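Local coordinates for putative peptide ABC-transport system periplasmic peptide-binding protein (Campylobacter jejuni, PDB 4OEU) that probably serves as the periplasmic solute-binding component of an ABC transporter, and here carries bound nickel and histidine, at residues A[13-18]-A[27-32]. Residues are numbered along the deposited sequence; the frame is centred on the assembly and turned at random.
Sequences NEIARI and DAVINL. With MG (magnesium ion), chain E.
Ile-15 lays both its branches against segment 27-32 where the loop that follows strand 6-11 passes a capped helix start, in a protein of the bacterial solute-binding family 5. Apolar contacts carry the crossing. With CG1 anti to the backbone N (chi1 -171°) and the chain extended beyond it, Ile-15 reaches Ile-30 with CD1, which lies 4.1 Å from Ile-30 CD1; the two side chains cross at about a right angle. Its other branch, CG2, comes within 3.9 Å of Val-29 CG2. That same Val-29 methyl is met by Ile-18 CG2 at 4.1 Å, so one valine branch touches both isoleucines of segment 13-18. Around this cluster Val-29 leans on Ile-194 and Phe-176, and Ile-18 on Phe-165 and Trp-168, joining the loop to the mixed four-stranded sheet of which 6-11 is an edge strand.

Polar contacts fix the turn. Asp-27 places its carboxylate between its own backbone N and carbonyl carbon (chi1 76°), where OD2 accepts from Ile-30 N at 2.9 Å. The bond is nearly straight (N-H...O 165°) and meets OD2 close to the line of its C-O bond; because Asp-27 precedes the turn into helix 30-33, it caps the helix start. The other oxygen, OD1, lies against the Ile-15 CD1 methyl. No direct hydrogen bond spans the two segments; a water links them instead, donating to Asn-13 O and accepting from Ala-28 N. Asn-13 also touches the bound histidine.

On the helix, the side chain of Asn-31 turns to the magnesium ion, away from the isoleucine contacts. Asn-31 OD1 binds the magnesium ion at 2.0 Å, and five waters bring the coordination to six.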
loop_
_atom_site.group_PDB
_atom_site.type_symbol
_atom_site.label_atom_id
_atom_site.label_comp_id
_atom_site.label_asym_id
_atom_site.label_seq_id
_atom_site.Cartn_x
_atom_site.Cartn_y
_atom_site.Cartn_z
ATOM N N ASN A 13 3.430 0.711 10.909
ATOM C CA ASN A 13 2.152 0.005 10.852
ATOM C C ASN A 13 2.249 -1.417 11.386
ATOM O O ASN A 13 3.204 -2.140 11.103
ATOM C CB ASN A 13 1.605 -0.022 9.423
ATOM C CG ASN A 13 0.926 1.272 9.031
ATOM O OD1 ASN A 13 1.554 2.165 8.461
ATOM N ND2 ASN A 13 -0.361 1.387 9.347
ATOM N N GLU A 14 1.223 -1.815 12.128
ATOM C CA GLU A 14 1.160 -3.133 12.745
ATOM C C GLU A 14 -0.070 -3.860 12.213
ATOM O O GLU A 14 -1.039 -3.218 11.809
ATOM C CB GLU A 14 1.103 -2.992 14.270
ATOM C CG GLU A 14 1.325 -4.265 15.067
ATOM C CD GLU A 14 1.255 -4.015 16.567
ATOM O OE1 GLU A 14 1.041 -2.848 16.968
ATOM O OE2 GLU A 14 1.422 -4.980 17.344
ATOM N N ILE A 15 -0.044 -5.189 12.203
ATOM C CA ILE A 15 -1.199 -5.937 11.720
ATOM C C ILE A 15 -1.684 -6.882 12.815
ATOM O O ILE A 15 -0.893 -7.354 13.634
ATOM C CB ILE A 15 -0.860 -6.720 10.411
ATOM C CG1 ILE A 15 -2.114 -7.327 9.774
ATOM C CG2 ILE A 15 0.193 -7.795 10.659
ATOM C CD1 ILE A 15 -1.894 -7.826 8.344
ATOM N N ALA A 16 -2.985 -7.156 12.827
ATOM C CA ALA A 16 -3.575 -8.014 13.851
ATOM C C ALA A 16 -3.329 -9.491 13.554
ATOM O O ALA A 16 -3.175 -10.298 14.475
ATOM C CB ALA A 16 -5.063 -7.737 13.982
ATOM N N ARG A 17 -3.315 -9.840 12.272
ATOM C CA ARG A 17 -3.175 -11.235 11.858
ATOM C C ARG A 17 -1.999 -11.439 10.889
ATOM O O ARG A 17 -2.030 -10.974 9.740
ATOM C CB ARG A 17 -4.488 -11.715 11.223
ATOM C CG ARG A 17 -5.691 -11.644 12.167
ATOM C CD ARG A 17 -6.986 -12.004 11.466
ATOM N NE ARG A 17 -7.390 -10.976 10.511
ATOM C CZ ARG A 17 -8.550 -10.967 9.861
ATOM N NH1 ARG A 17 -9.425 -11.944 10.063
ATOM N NH2 ARG A 17 -8.835 -9.981 9.009
ATOM N N ILE A 18 -0.975 -12.155 11.350
ATOM C CA ILE A 18 0.224 -12.396 10.552
ATOM C C ILE A 18 -0.033 -13.559 9.595
ATOM O O ILE A 18 0.341 -14.713 9.847
ATOM C CB ILE A 18 1.439 -12.679 11.452
ATOM C CG1 ILE A 18 1.556 -11.577 12.511
ATOM C CG2 ILE A 18 2.729 -12.767 10.633
ATOM C CD1 ILE A 18 2.676 -11.798 13.499
ATOM N N ASP A 27 2.295 -3.762 6.158
ATOM C CA ASP A 27 3.085 -4.434 7.188
ATOM C C ASP A 27 4.419 -4.942 6.657
ATOM O O ASP A 27 4.639 -4.994 5.450
ATOM C CB ASP A 27 2.300 -5.600 7.776
ATOM C CG ASP A 27 2.266 -6.786 6.841
ATOM O OD1 ASP A 27 1.285 -6.898 6.077
ATOM O OD2 ASP A 27 3.241 -7.574 6.840
ATOM N N ALA A 28 5.283 -5.355 7.576
ATOM C CA ALA A 28 6.611 -5.819 7.219
ATOM C C ALA A 28 6.833 -7.260 7.669
ATOM O O ALA A 28 7.828 -7.871 7.302
ATOM C CB ALA A 28 7.672 -4.908 7.827
ATOM N N VAL A 29 5.915 -7.790 8.476
ATOM C CA VAL A 29 6.102 -9.103 9.094
ATOM C C VAL A 29 5.659 -10.291 8.232
ATOM O O VAL A 29 6.165 -11.405 8.409
ATOM C CB VAL A 29 5.364 -9.181 10.452
ATOM C CG1 VAL A 29 6.005 -8.222 11.453
ATOM C CG2 VAL A 29 3.879 -8.855 10.285
ATOM N N ILE A 30 4.725 -10.071 7.307
ATOM C CA ILE A 30 4.215 -11.174 6.487
ATOM C C ILE A 30 5.272 -11.669 5.500
ATOM O O ILE A 30 5.421 -12.882 5.296
ATOM C CB ILE A 30 2.935 -10.779 5.719
ATOM C CG1 ILE A 30 1.791 -10.482 6.694
ATOM C CG2 ILE A 30 2.511 -11.898 4.761
ATOM C CD1 ILE A 30 0.418 -10.331 6.025
ATOM N N ASN A 31 6.022 -10.747 4.898
ATOM C CA ASN A 31 7.081 -11.158 3.973
ATOM C C ASN A 31 8.303 -11.754 4.705
ATOM O O ASN A 31 9.188 -12.323 4.071
ATOM C CB ASN A 31 7.518 -9.984 3.087
ATOM C CG ASN A 31 8.224 -10.447 1.806
ATOM O OD1 ASN A 31 7.794 -11.402 1.160
ATOM N ND2 ASN A 31 9.316 -9.775 1.446
ATOM N N LEU A 32 8.351 -11.620 6.033
ATOM C CA LEU A 32 9.416 -12.232 6.837
ATOM C C LEU A 32 9.113 -13.696 7.121
ATOM O O LEU A 32 9.967 -14.581 6.944
ATOM C CB LEU A 32 9.597 -11.492 8.165
ATOM C CG LEU A 32 9.929 -9.999 8.148
ATOM C CD1 LEU A 32 9.965 -9.431 9.558
ATOM C CD2 LEU A 32 11.248 -9.773 7.465
HETATM MG MG MG E . 7.950 -12.790 -0.335
HETATM O O HOH W 1 4.866 -4.577 10.634
HETATM O O HOH W 2 9.615 -11.920 -1.014
HETATM O O HOH W 3 9.063 -14.185 1.240
HETATM O O HOH W 4 8.100 -14.463 -2.064
HETATM O O HOH W 5 5.829 -13.471 0.042
HETATM O O HOH W 6 7.276 -11.373 -1.701
#